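Local coordinates for DNA protection during starvation protein (Agrobacterium tumefaciens, PDB 1O9R), which protects DNA from oxidative damage by oxidising Fe(2+) and storing it as a ferric mineral inside a hollow shell of twelve subunits, without binding DNA, at residues T6-D9 with A14-T17; R59-N64 with S144-K149; A70-Q75 with A131-T136; R122-D127 with D138-A143. One frame throughout, in Å; residues are numbered along the deposited sequence.

Contact 1 (T6-D9 with A14-T17)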
loop_
_atom_site.group_PDB
_atom_site.type_symbol
_atom_site.label_atom_id
_atom_site.label_comp_id
_atom_site.label_asym_id
_atom_site.label_seq_id
_atom_site.Cartn_x
_atom_site.Cartn_y
_atom_site.Cartn_z
ATOM N N THR A 6 -15.459 -37.467 2.505
ATOM C CA THR A 6 -14.207 -36.785 2.169
ATOM C C THR A 6 -13.068 -37.794 2.072
ATOM O O THR A 6 -13.057 -38.808 2.793
ATOM C CB THR A 6 -13.877 -35.693 3.181
ATOM O OG1 THR A 6 -12.600 -35.113 2.942
ATOM C CG2 THR A 6 -13.866 -36.171 4.643
ATOM N N LYS A 7 -12.070 -37.463 1.280
ATOM C CA LYS A 7 -10.829 -38.225 1.108
ATOM C C LYS A 7 -9.969 -38.022 2.358
ATOM O O LYS A 7 -9.036 -38.798 2.595
ATOM C CB LYS A 7 -10.020 -37.773 -0.097
ATOM C CG LYS A 7 -10.562 -37.863 -1.513
ATOM C CD LYS A 7 -10.893 -39.319 -1.862
ATOM C CE LYS A 7 -11.323 -39.410 -3.329
ATOM N NZ LYS A 7 -11.578 -40.845 -3.675
ATOM N N ASN A 8 -10.204 -36.999 3.175
ATOM C CA ASN A 8 -9.503 -36.758 4.436
ATOM C C ASN A 8 -9.478 -38.037 5.293
ATOM O O ASN A 8 -10.578 -38.495 5.629
ATOM C CB ASN A 8 -10.152 -35.590 5.177
ATOM C CG ASN A 8 -9.337 -35.120 6.333
ATOM O OD1 ASN A 8 -9.028 -33.882 6.545
ATOM N ND2 ASN A 8 -8.944 -36.020 7.190
ATOM N N ASP A 9 -8.304 -38.592 5.579
ATOM C CA ASP A 9 -8.272 -39.937 6.227
ATOM C C ASP A 9 -8.123 -39.906 7.723
ATOM O O ASP A 9 -7.787 -40.957 8.341
ATOM C CB ASP A 9 -7.202 -40.821 5.589
ATOM C CG ASP A 9 -5.766 -40.481 5.902
ATOM O OD1 ASP A 9 -5.492 -39.527 6.645
ATOM O OD2 ASP A 9 -4.825 -41.202 5.451
ATOM N N ALA A 14 -12.170 -40.243 15.417
ATOM C CA ALA A 14 -11.489 -38.971 15.720
ATOM C C ALA A 14 -12.241 -37.799 15.058
ATOM O O ALA A 14 -12.421 -36.785 15.762
ATOM C CB ALA A 14 -10.047 -38.963 15.216
ATOM N N LYS A 15 -12.709 -37.968 13.848
ATOM C CA LYS A 15 -13.514 -36.905 13.226
ATOM C C LYS A 15 -14.726 -36.585 14.094
ATOM O O LYS A 15 -15.047 -35.400 14.352
ATOM C CB LYS A 15 -13.969 -37.261 11.834
ATOM C CG LYS A 15 -12.891 -37.345 10.745
ATOM C CD LYS A 15 -13.596 -37.678 9.434
ATOM C CE LYS A 15 -12.653 -37.557 8.233
ATOM N NZ LYS A 15 -12.143 -38.878 7.819
ATOM N N SER A 16 -15.459 -37.621 14.529
ATOM C CA SER A 16 -16.663 -37.310 15.325
ATOM C C SER A 16 -16.315 -36.601 16.617
ATOM O O SER A 16 -16.982 -35.609 17.040
ATOM C CB SER A 16 -17.313 -38.695 15.617
ATOM O OG SER A 16 -18.535 -38.528 16.352
ATOM N N THR A 17 -15.293 -37.070 17.328
ATOM C CA THR A 17 -14.901 -36.430 18.582
ATOM C C THR A 17 -14.544 -34.946 18.363
ATOM O O THR A 17 -14.940 -34.046 19.103
ATOM C CB THR A 17 -13.691 -37.114 19.226
ATOM O OG1 THR A 17 -14.113 -38.498 19.531
ATOM C CG2 THR A 17 -13.119 -36.501 20.485
#

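Contact 2 (R59-N64 with S144-K149)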
loop_
_atom_site.group_PDB
_atom_site.type_symbol
_atom_site.label_atom_id
_atom_site.label_comp_id
_atom_site.label_asym_id
_atom_site.label_seq_id
_atom_site.Cartn_x
_atom_site.Cartn_y
_atom_site.Cartn_z
ATOM N N ARG A 59 -12.384 -8.277 18.607
ATOM C CA ARG A 59 -13.488 -8.789 17.825
ATOM C C ARG A 59 -12.998 -9.367 16.494
ATOM O O ARG A 59 -13.389 -10.474 16.117
ATOM C CB ARG A 59 -14.611 -7.775 17.657
ATOM C CG ARG A 59 -15.680 -8.244 16.663
ATOM C CD ARG A 59 -16.440 -9.522 17.148
ATOM N NE ARG A 59 -17.418 -9.801 16.104
ATOM C CZ ARG A 59 -18.700 -9.394 16.085
ATOM N NH1 ARG A 59 -19.426 -9.536 14.939
ATOM N NH2 ARG A 59 -19.277 -8.889 17.159
ATOM N N THR A 60 -12.074 -8.651 15.855
ATOM C CA THR A 60 -11.518 -9.150 14.561
ATOM C C THR A 60 -10.832 -10.485 14.827
ATOM O O THR A 60 -10.990 -11.424 14.029
ATOM C CB THR A 60 -10.448 -8.130 14.068
ATOM O OG1 THR A 60 -11.238 -6.965 13.716
ATOM C CG2 THR A 60 -9.825 -8.707 12.782
ATOM N N GLN A 61 -10.063 -10.620 15.918
ATOM C CA GLN A 61 -9.407 -11.915 16.134
ATOM C C GLN A 61 -10.362 -13.045 16.424
ATOM O O GLN A 61 -10.188 -14.167 15.966
ATOM C CB GLN A 61 -8.431 -11.767 17.326
ATOM C CG GLN A 61 -7.312 -10.794 17.030
ATOM C CD GLN A 61 -6.438 -10.506 18.235
ATOM O OE1 GLN A 61 -6.574 -11.045 19.328
ATOM N NE2 GLN A 61 -5.501 -9.575 18.039
ATOM N N LEU A 62 -11.445 -12.764 17.186
ATOM C CA LEU A 62 -12.444 -13.789 17.486
ATOM C C LEU A 62 -13.165 -14.162 16.202
ATOM O O LEU A 62 -13.521 -15.333 15.981
ATOM C CB LEU A 62 -13.463 -13.229 18.511
ATOM C CG LEU A 62 -12.905 -13.062 19.926
ATOM C CD1 LEU A 62 -13.908 -12.336 20.837
ATOM C CD2 LEU A 62 -12.518 -14.422 20.544
ATOM N N ASP A 63 -13.397 -13.196 15.305
ATOM C CA ASP A 63 -14.005 -13.571 14.024
ATOM C C ASP A 63 -13.095 -14.520 13.269
ATOM O O ASP A 63 -13.617 -15.510 12.655
ATOM C CB ASP A 63 -14.183 -12.308 13.154
ATOM C CG ASP A 63 -15.228 -11.338 13.656
ATOM O OD1 ASP A 63 -15.150 -10.174 13.145
ATOM O OD2 ASP A 63 -16.074 -11.725 14.481
ATOM N N ASN A 64 -11.814 -14.275 13.258
ATOM C CA ASN A 64 -10.906 -15.102 12.469
ATOM C C ASN A 64 -10.742 -16.490 13.100
ATOM O O ASN A 64 -10.833 -17.488 12.358
ATOM C CB ASN A 64 -9.550 -14.372 12.389
ATOM C CG ASN A 64 -9.626 -13.185 11.403
ATOM O OD1 ASN A 64 -10.535 -13.074 10.567
ATOM N ND2 ASN A 64 -8.653 -12.329 11.631
ATOM N N SER A 144 -5.573 -20.080 21.209
ATOM C CA SER A 144 -5.159 -19.944 22.582
ATOM C C SER A 144 -4.138 -18.834 22.744
ATOM O O SER A 144 -4.197 -18.084 23.718
ATOM C CB SER A 144 -4.490 -21.306 22.993
ATOM O OG SER A 144 -4.024 -21.256 24.321
ATOM N N ARG A 145 -3.166 -18.765 21.808
ATOM C CA ARG A 145 -2.185 -17.696 21.954
ATOM C C ARG A 145 -2.843 -16.322 21.929
ATOM O O ARG A 145 -2.560 -15.443 22.769
ATOM C CB ARG A 145 -1.247 -17.755 20.728
ATOM C CG ARG A 145 -0.202 -18.817 21.032
ATOM C CD ARG A 145 0.832 -19.001 19.978
ATOM N NE ARG A 145 1.582 -17.728 19.795
ATOM C CZ ARG A 145 2.494 -17.683 18.827
ATOM N NH1 ARG A 145 2.858 -18.694 18.072
ATOM N NH2 ARG A 145 3.086 -16.471 18.669
ATOM N N ASP A 146 -3.834 -16.114 21.043
ATOM C CA ASP A 146 -4.491 -14.771 21.026
ATOM C C ASP A 146 -5.440 -14.654 22.220
ATOM O O ASP A 146 -5.561 -13.534 22.741
ATOM C CB ASP A 146 -5.258 -14.614 19.706
ATOM C CG ASP A 146 -4.325 -14.259 18.534
ATOM O OD1 ASP A 146 -4.801 -14.505 17.382
ATOM O OD2 ASP A 146 -3.200 -13.811 18.794
ATOM N N LEU A 147 -6.151 -15.708 22.649
ATOM C CA LEU A 147 -7.057 -15.545 23.820
ATOM C C LEU A 147 -6.231 -15.249 25.035
ATOM O O LEU A 147 -6.703 -14.434 25.874
ATOM C CB LEU A 147 -7.884 -16.823 24.008
ATOM C CG LEU A 147 -9.084 -16.859 23.037
ATOM C CD1 LEU A 147 -9.489 -18.306 22.776
ATOM C CD2 LEU A 147 -10.191 -15.985 23.656
ATOM N N ASP A 148 -5.123 -15.946 25.266
ATOM C CA ASP A 148 -4.347 -15.689 26.480
ATOM C C ASP A 148 -3.756 -14.307 26.482
ATOM O O ASP A 148 -3.640 -13.708 27.555
ATOM C CB ASP A 148 -3.233 -16.765 26.642
ATOM C CG ASP A 148 -3.759 -18.071 27.199
ATOM O OD1 ASP A 148 -2.849 -18.931 27.423
ATOM O OD2 ASP A 148 -4.951 -18.286 27.414
ATOM N N LYS A 149 -3.333 -13.823 25.302
ATOM C CA LYS A 149 -2.810 -12.427 25.283
ATOM C C LYS A 149 -3.965 -11.440 25.493
ATOM O O LYS A 149 -3.685 -10.452 26.199
ATOM C CB LYS A 149 -2.089 -12.226 23.924
ATOM C CG LYS A 149 -1.573 -10.815 23.764
ATOM C CD LYS A 149 -0.667 -10.688 22.524
ATOM C CE LYS A 149 -0.270 -9.210 22.388
ATOM N NZ LYS A 149 0.845 -9.115 21.379
HETATM O O HOH W 1 -4.410 -10.617 21.261
#

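Contact 3 (A70-Q75 with A131-T136)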
loop_
_atom_site.group_PDB
_atom_site.type_symbol
_atom_site.label_atom_id
_atom_site.label_comp_id
_atom_site.label_asym_id
_atom_site.label_seq_id
_atom_site.Cartn_x
_atom_site.Cartn_y
_atom_site.Cartn_z
ATOM N N ALA A 70 -14.939 -23.166 12.549
ATOM C CA ALA A 70 -16.066 -23.642 11.778
ATOM C C ALA A 70 -15.624 -24.358 10.517
ATOM O O ALA A 70 -16.220 -25.359 10.116
ATOM C CB ALA A 70 -16.951 -22.427 11.440
ATOM N N GLU A 71 -14.648 -23.744 9.809
ATOM C CA GLU A 71 -14.178 -24.397 8.571
ATOM C C GLU A 71 -13.597 -25.780 8.890
ATOM O O GLU A 71 -13.771 -26.659 8.006
ATOM C CB GLU A 71 -13.098 -23.533 7.901
ATOM C CG GLU A 71 -13.558 -22.155 7.409
ATOM C CD GLU A 71 -12.344 -21.393 6.821
ATOM O OE1 GLU A 71 -11.169 -21.745 6.983
ATOM O OE2 GLU A 71 -12.633 -20.271 6.372
ATOM N N ARG A 72 -12.952 -25.943 10.025
ATOM C CA ARG A 72 -12.407 -27.294 10.338
ATOM C C ARG A 72 -13.523 -28.280 10.529
ATOM O O ARG A 72 -13.275 -29.427 10.099
ATOM C CB ARG A 72 -11.520 -27.154 11.584
ATOM C CG ARG A 72 -10.725 -28.427 11.899
ATOM C CD ARG A 72 -9.832 -28.823 10.675
ATOM N NE ARG A 72 -9.035 -29.982 11.141
ATOM C CZ ARG A 72 -8.358 -30.719 10.243
ATOM N NH1 ARG A 72 -8.364 -30.440 8.955
ATOM N NH2 ARG A 72 -7.609 -31.760 10.690
ATOM N N VAL A 73 -14.645 -27.894 11.154
ATOM C CA VAL A 73 -15.755 -28.851 11.257
ATOM C C VAL A 73 -16.085 -29.350 9.880
ATOM O O VAL A 73 -16.335 -30.579 9.642
ATOM C CB VAL A 73 -16.962 -28.104 11.849
ATOM C CG1 VAL A 73 -18.219 -28.995 11.693
ATOM C CG2 VAL A 73 -16.724 -27.710 13.293
ATOM N N VAL A 74 -16.263 -28.466 8.901
ATOM C CA VAL A 74 -16.716 -28.895 7.575
ATOM C C VAL A 74 -15.672 -29.694 6.836
ATOM O O VAL A 74 -16.007 -30.618 6.081
ATOM C CB VAL A 74 -17.210 -27.668 6.761
ATOM C CG1 VAL A 74 -18.394 -27.042 7.570
ATOM C CG2 VAL A 74 -16.322 -26.501 6.531
ATOM N N GLN A 75 -14.400 -29.346 7.026
ATOM C CA GLN A 75 -13.320 -30.119 6.435
ATOM C C GLN A 75 -13.423 -31.582 6.878
ATOM O O GLN A 75 -13.033 -32.446 6.082
ATOM C CB GLN A 75 -11.949 -29.578 6.875
ATOM C CG GLN A 75 -11.626 -28.248 6.163
ATOM C CD GLN A 75 -10.549 -27.499 6.901
ATOM O OE1 GLN A 75 -9.628 -28.053 7.468
ATOM N NE2 GLN A 75 -10.695 -26.161 6.986
ATOM N N ALA A 131 -7.227 -37.055 20.584
ATOM C CA ALA A 131 -7.984 -37.726 19.519
ATOM C C ALA A 131 -7.091 -38.029 18.326
ATOM O O ALA A 131 -7.582 -38.749 17.418
ATOM C CB ALA A 131 -9.193 -36.890 19.105
ATOM N N GLY A 132 -5.830 -37.626 18.255
ATOM C CA GLY A 132 -4.983 -37.951 17.131
ATOM C C GLY A 132 -5.107 -36.948 15.988
ATOM O O GLY A 132 -4.797 -37.254 14.836
ATOM N N ASP A 133 -5.495 -35.709 16.333
ATOM C CA ASP A 133 -5.688 -34.684 15.273
ATOM C C ASP A 133 -4.820 -33.471 15.567
ATOM O O ASP A 133 -5.324 -32.401 16.071
ATOM C CB ASP A 133 -7.174 -34.348 15.195
ATOM C CG ASP A 133 -7.517 -33.398 14.046
ATOM O OD1 ASP A 133 -6.572 -32.985 13.336
ATOM O OD2 ASP A 133 -8.727 -33.108 13.902
ATOM N N PRO A 134 -3.542 -33.498 15.335
ATOM C CA PRO A 134 -2.682 -32.352 15.595
ATOM C C PRO A 134 -3.029 -31.182 14.686
ATOM O O PRO A 134 -2.698 -30.050 15.112
ATOM C CB PRO A 134 -1.255 -32.850 15.366
ATOM C CG PRO A 134 -1.366 -34.211 14.852
ATOM C CD PRO A 134 -2.776 -34.686 14.871
ATOM N N THR A 135 -3.621 -31.347 13.525
ATOM C CA THR A 135 -4.000 -30.218 12.679
ATOM C C THR A 135 -5.051 -29.369 13.368
ATOM O O THR A 135 -4.972 -28.137 13.506
ATOM C CB THR A 135 -4.431 -30.680 11.307
ATOM O OG1 THR A 135 -3.241 -31.314 10.757
ATOM C CG2 THR A 135 -4.889 -29.550 10.408
ATOM N N THR A 136 -6.075 -30.026 13.927
ATOM C CA THR A 136 -7.101 -29.323 14.655
ATOM C C THR A 136 -6.497 -28.780 15.947
ATOM O O THR A 136 -6.775 -27.658 16.365
ATOM C CB THR A 136 -8.261 -30.254 15.069
ATOM O OG1 THR A 136 -8.884 -30.626 13.867
ATOM C CG2 THR A 136 -9.204 -29.500 16.038
#

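Contact 4 (R122-D127 with D138-A143)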
loop_
_atom_site.group_PDB
_atom_site.type_symbol
_atom_site.label_atom_id
_atom_site.label_comp_id
_atom_site.label_asym_id
_atom_site.label_seq_id
_atom_site.Cartn_x
_atom_site.Cartn_y
_atom_site.Cartn_z
ATOM N N ARG A 122 -7.841 -23.870 25.755
ATOM C CA ARG A 122 -6.667 -24.549 26.263
ATOM C C ARG A 122 -6.930 -26.060 26.378
ATOM O O ARG A 122 -6.126 -26.912 25.987
ATOM C CB ARG A 122 -6.285 -23.966 27.640
ATOM C CG ARG A 122 -4.944 -24.361 28.227
ATOM C CD ARG A 122 -4.616 -23.763 29.618
ATOM N NE ARG A 122 -5.317 -22.518 29.937
ATOM C CZ ARG A 122 -4.961 -21.386 29.295
ATOM N NH1 ARG A 122 -3.864 -21.328 28.520
ATOM N NH2 ARG A 122 -5.675 -20.283 29.483
ATOM N N LYS A 123 -8.121 -26.417 26.941
ATOM C CA LYS A 123 -8.478 -27.848 27.050
ATOM C C LYS A 123 -8.727 -28.456 25.678
ATOM O O LYS A 123 -8.403 -29.622 25.433
ATOM C CB LYS A 123 -9.763 -27.929 27.923
ATOM C CG LYS A 123 -10.184 -29.412 28.100
ATOM C CD LYS A 123 -11.275 -29.457 29.182
ATOM C CE LYS A 123 -11.583 -30.932 29.467
ATOM N NZ LYS A 123 -12.396 -31.563 28.398
ATOM N N ALA A 124 -9.306 -27.688 24.726
ATOM C CA ALA A 124 -9.551 -28.191 23.387
ATOM C C ALA A 124 -8.261 -28.592 22.698
ATOM O O ALA A 124 -8.327 -29.552 21.901
ATOM C CB ALA A 124 -10.336 -27.162 22.540
ATOM N N ILE A 125 -7.154 -27.862 22.956
ATOM C CA ILE A 125 -5.902 -28.311 22.317
ATOM C C ILE A 125 -5.584 -29.756 22.795
ATOM O O ILE A 125 -5.290 -30.578 21.910
ATOM C CB ILE A 125 -4.764 -27.436 22.822
ATOM C CG1 ILE A 125 -4.957 -25.950 22.453
ATOM C CG2 ILE A 125 -3.405 -27.948 22.326
ATOM C CD1 ILE A 125 -3.930 -25.059 23.159
ATOM N N ASP A 126 -5.684 -29.918 24.093
ATOM C CA ASP A 126 -5.285 -31.295 24.574
ATOM C C ASP A 126 -6.312 -32.326 24.149
ATOM O O ASP A 126 -5.897 -33.445 23.747
ATOM C CB ASP A 126 -5.213 -31.240 26.099
ATOM C CG ASP A 126 -4.161 -30.337 26.678
ATOM O OD1 ASP A 126 -3.244 -29.851 25.964
ATOM O OD2 ASP A 126 -4.205 -30.037 27.890
ATOM N N ASP A 127 -7.591 -32.029 24.167
ATOM C CA ASP A 127 -8.564 -33.064 23.729
ATOM C C ASP A 127 -8.371 -33.420 22.262
ATOM O O ASP A 127 -8.638 -34.555 21.832
ATOM C CB ASP A 127 -9.991 -32.678 24.009
ATOM C CG ASP A 127 -10.300 -32.587 25.502
ATOM O OD1 ASP A 127 -11.208 -31.905 25.973
ATOM O OD2 ASP A 127 -9.533 -33.238 26.274
ATOM N N ASP A 138 -3.602 -27.597 16.340
ATOM C CA ASP A 138 -2.881 -26.365 16.004
ATOM C C ASP A 138 -3.833 -25.200 15.806
ATOM O O ASP A 138 -3.474 -24.071 16.199
ATOM C CB ASP A 138 -2.144 -26.673 14.687
ATOM C CG ASP A 138 -1.224 -25.501 14.300
ATOM O OD1 ASP A 138 -1.521 -24.813 13.300
ATOM O OD2 ASP A 138 -0.244 -25.292 15.020
ATOM N N ILE A 139 -5.017 -25.442 15.278
ATOM C CA ILE A 139 -6.028 -24.371 15.121
ATOM C C ILE A 139 -6.360 -23.849 16.509
ATOM O O ILE A 139 -6.478 -22.618 16.741
ATOM C CB ILE A 139 -7.267 -24.914 14.393
ATOM C CG1 ILE A 139 -6.927 -25.054 12.902
ATOM C CG2 ILE A 139 -8.486 -23.986 14.595
ATOM C CD1 ILE A 139 -7.957 -25.904 12.142
ATOM N N PHE A 140 -6.552 -24.780 17.487
ATOM C CA PHE A 140 -6.904 -24.307 18.828
ATOM C C PHE A 140 -5.688 -23.669 19.499
ATOM O O PHE A 140 -5.849 -22.740 20.318
ATOM C CB PHE A 140 -7.407 -25.485 19.704
ATOM C CG PHE A 140 -8.826 -25.877 19.411
ATOM C CD1 PHE A 140 -9.085 -27.203 19.039
ATOM C CD2 PHE A 140 -9.872 -24.980 19.555
ATOM C CE1 PHE A 140 -10.391 -27.597 18.813
ATOM C CE2 PHE A 140 -11.153 -25.400 19.311
ATOM C CZ PHE A 140 -11.431 -26.720 18.951
ATOM N N THR A 141 -4.438 -24.086 19.196
ATOM C CA THR A 141 -3.269 -23.485 19.762
ATOM C C THR A 141 -3.102 -22.041 19.307
ATOM O O THR A 141 -2.769 -21.154 20.093
ATOM C CB THR A 141 -2.039 -24.313 19.452
ATOM O OG1 THR A 141 -2.199 -25.635 19.981
ATOM C CG2 THR A 141 -0.804 -23.720 20.139
ATOM N N ALA A 142 -3.339 -21.825 18.018
ATOM C CA ALA A 142 -3.251 -20.412 17.527
ATOM C C ALA A 142 -4.304 -19.573 18.227
ATOM O O ALA A 142 -4.016 -18.419 18.595
ATOM C CB ALA A 142 -3.446 -20.412 16.005
ATOM N N ALA A 143 -5.508 -20.124 18.400
ATOM C CA ALA A 143 -6.562 -19.364 19.085
ATOM C C ALA A 143 -6.167 -19.077 20.509
ATOM O O ALA A 143 -6.410 -18.017 21.095
ATOM C CB ALA A 143 -7.923 -20.087 19.002
#

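Contact 1 (T6-D9 with A14-T17)
Lys15, in the opening turns of helix 12-42, reaches across to the N-terminal loop before the helix and hooks the backbone at Asn8. From CB the chain runs almost straight through CG and CD, spanning a gap that leaves even the nearest CA pair, Asp9 and Lys15, 9.3 Å apart. Contact begins at CE: it lies 4.0 Å from Thr6 CG2, and it passes 3.5 Å from Asn8 O on the way to the tip. At CE the chain bends (chi4 99°), which swings the ammonium round to the carbonyl. Lys15 NZ then gives a hydrogen bond to Asn8 O at 2.7 Å, arriving from above the carbonyl plane and 35° out of it. The same NZ also bonds Leu10 O, so one ammonium holds two carbonyls of the tail. Thr6 shapes the loop from its own side: its OG1 accepts from Asn8 N at 3.1 Å, while also bonding Glu155 of a neighbouring subunit. Asp9 faces that subunit too, in a salt bridge with its Arg122. This is an ST turn in the N-terminal tail, tied back by a lysine to the first helix of the ferritin-like bundle where the tail lies against the next subunit.

Contact 2 (R59-N64 with S144-K149)
Within the ferritin-like helical bundle, helices 48-75 and 134-156 run in opposite directions and face each other through two pairs, Leu62 with Leu147 and Gln61 with Asp146. The leucine pair is the inner one. One methyl from each residue does the touching, Leu62 CD2 against Leu147 CD2 at 4.2 Å, and the two side chains cross at about a right angle. Nearer the surface, Gln61 stretches out fully beyond CG (chi2 173°) and lays OE1 3.8 Å from Asp146 CB, its amide plane turned 27° from the carboxylate. That is packing. Between the two a water donates to Gln61 OE1 at 2.9 Å and, weakly, to the backbone Asp146 O at 3.5 Å. A direct polar tie between the helices is Asp146 OD1 to His65, one turn beyond Gln61. On the flank of helix 48-75 turned from the contact, Arg59 NE makes a salt bridge with Asp63 OD2 at 2.9 Å, meeting the syn side of the carboxylate. The other two long helices close over the leucines: Leu62 also packs on Leu32 and Thr36 of helix 12-42 and on Tyr114 of helix 103-130, while Leu147 rests on Ile121 of helix 103-130.

Contact 3 (A70-Q75 with A131-T136)
The guanidinium of Arg72 is gripped by the first turn of helix 134-156. A bend at chi2 (58°) turns the rest of its chain toward that helix start. Arg72 NE points straight at Thr136 OG1, 2.8 Å away with an N-H...O angle of 178°, and the oxygen lies in the guanidinium plane. Along the same edge Arg72 NH2 makes a salt bridge with Asp133 OD1 at 3.1 Å, on the syn lone pair of OD1, although the carboxylate plane is turned 51° from the guanidinium. Thr135 CG2 covers one face, 3.5 Å above the plane and toward its rim. A second shell sets these groups in place. Asp133 is the N-cap of the helix: its OD1 also accepts from Thr136 N at 3.1 Å, from above the carboxylate plane. Just before Asp133, Gly132 closes helix 103-130 with a Schellman motif. On the arginine's own helix, Gln75 OE1 takes an in-plane bond from Arg72 NH1 at 3.1 Å. That NH1 also reaches Asp148 of a neighbouring subunit, whose Lys149 pairs with the iron ligand Glu71. With NE, NH1 and NH2 all engaged, the buried guanidinium is fixed in rotation. Its charge is shared between Asp133 and the neighbour's Asp148, which probably helps keep both aspartates ionised and ties the helix end to the subunit interface.

Contact 4 (R122-D127 with D138-A143)
Ala124 and Phe140 make the aromatic contact here: the methyl CB of Ala124 sits 3.5 Å from the centroid of the Phe140 ring, 2° off the normal, a CH-pi contact centred almost exactly over one face. Phe140 gets there with CG anti to its carbonyl carbon (chi1 -78°). Aliphatic packing comes next. Ile125 CG1 lies 3.7 Å from Phe140 CB, the two side chains sliding past each other in opposite directions. At about a right angle to Thr141, the same isoleucine brings CG2 within 3.5 Å of Thr141 OG1 and CD1 within 3.7 Å. That hydroxyl also bonds Ala137 O one turn back in its helix. Polar pairing within segment 122-127 of helix 103-130 lies apart: Lys123 NZ makes a salt bridge to Asp127 OD1 at 2.7 Å, on the syn lone pair. Beyond the ring, Leu22 and Ser25 of helix 12-42 touch Phe140, while Ile125 meets Thr135 of a neighbouring subunit. The axes of the two segments come within 8.3 Å at 160° between their N-to-C directions, and at this spacing the alanine methyl lies against the ring. This is the antiparallel hairpin of the last two long helices of the ferritin-like four-helix bundle.

How the contacts relate
Contacts 2, 3 and 4 share helix 134-156, while contact 1 fastens the N-terminal tail near the start of that helix. Contact 1 lies about 8 Å from contact 3, centre to centre, and touches it at Ala14 CB and Ala131 O, 3.3 Å apart. Arg72 CG meets Ile139 CD1 at 3.8 Å, joining contacts 3 and 4, and Arg122 NH1 binds Asp148 OD1 at 2.8 Å, joining contacts 4 and 2. One and the same neighbouring subunit supplies further partners to both Asp148 and Arg122, so the contacts are linked between chains. The iron ligand Glu71 lies in contact 3; the side chain of Asp146 in contact 2 is about 11 Å from a bound iron(III) ion.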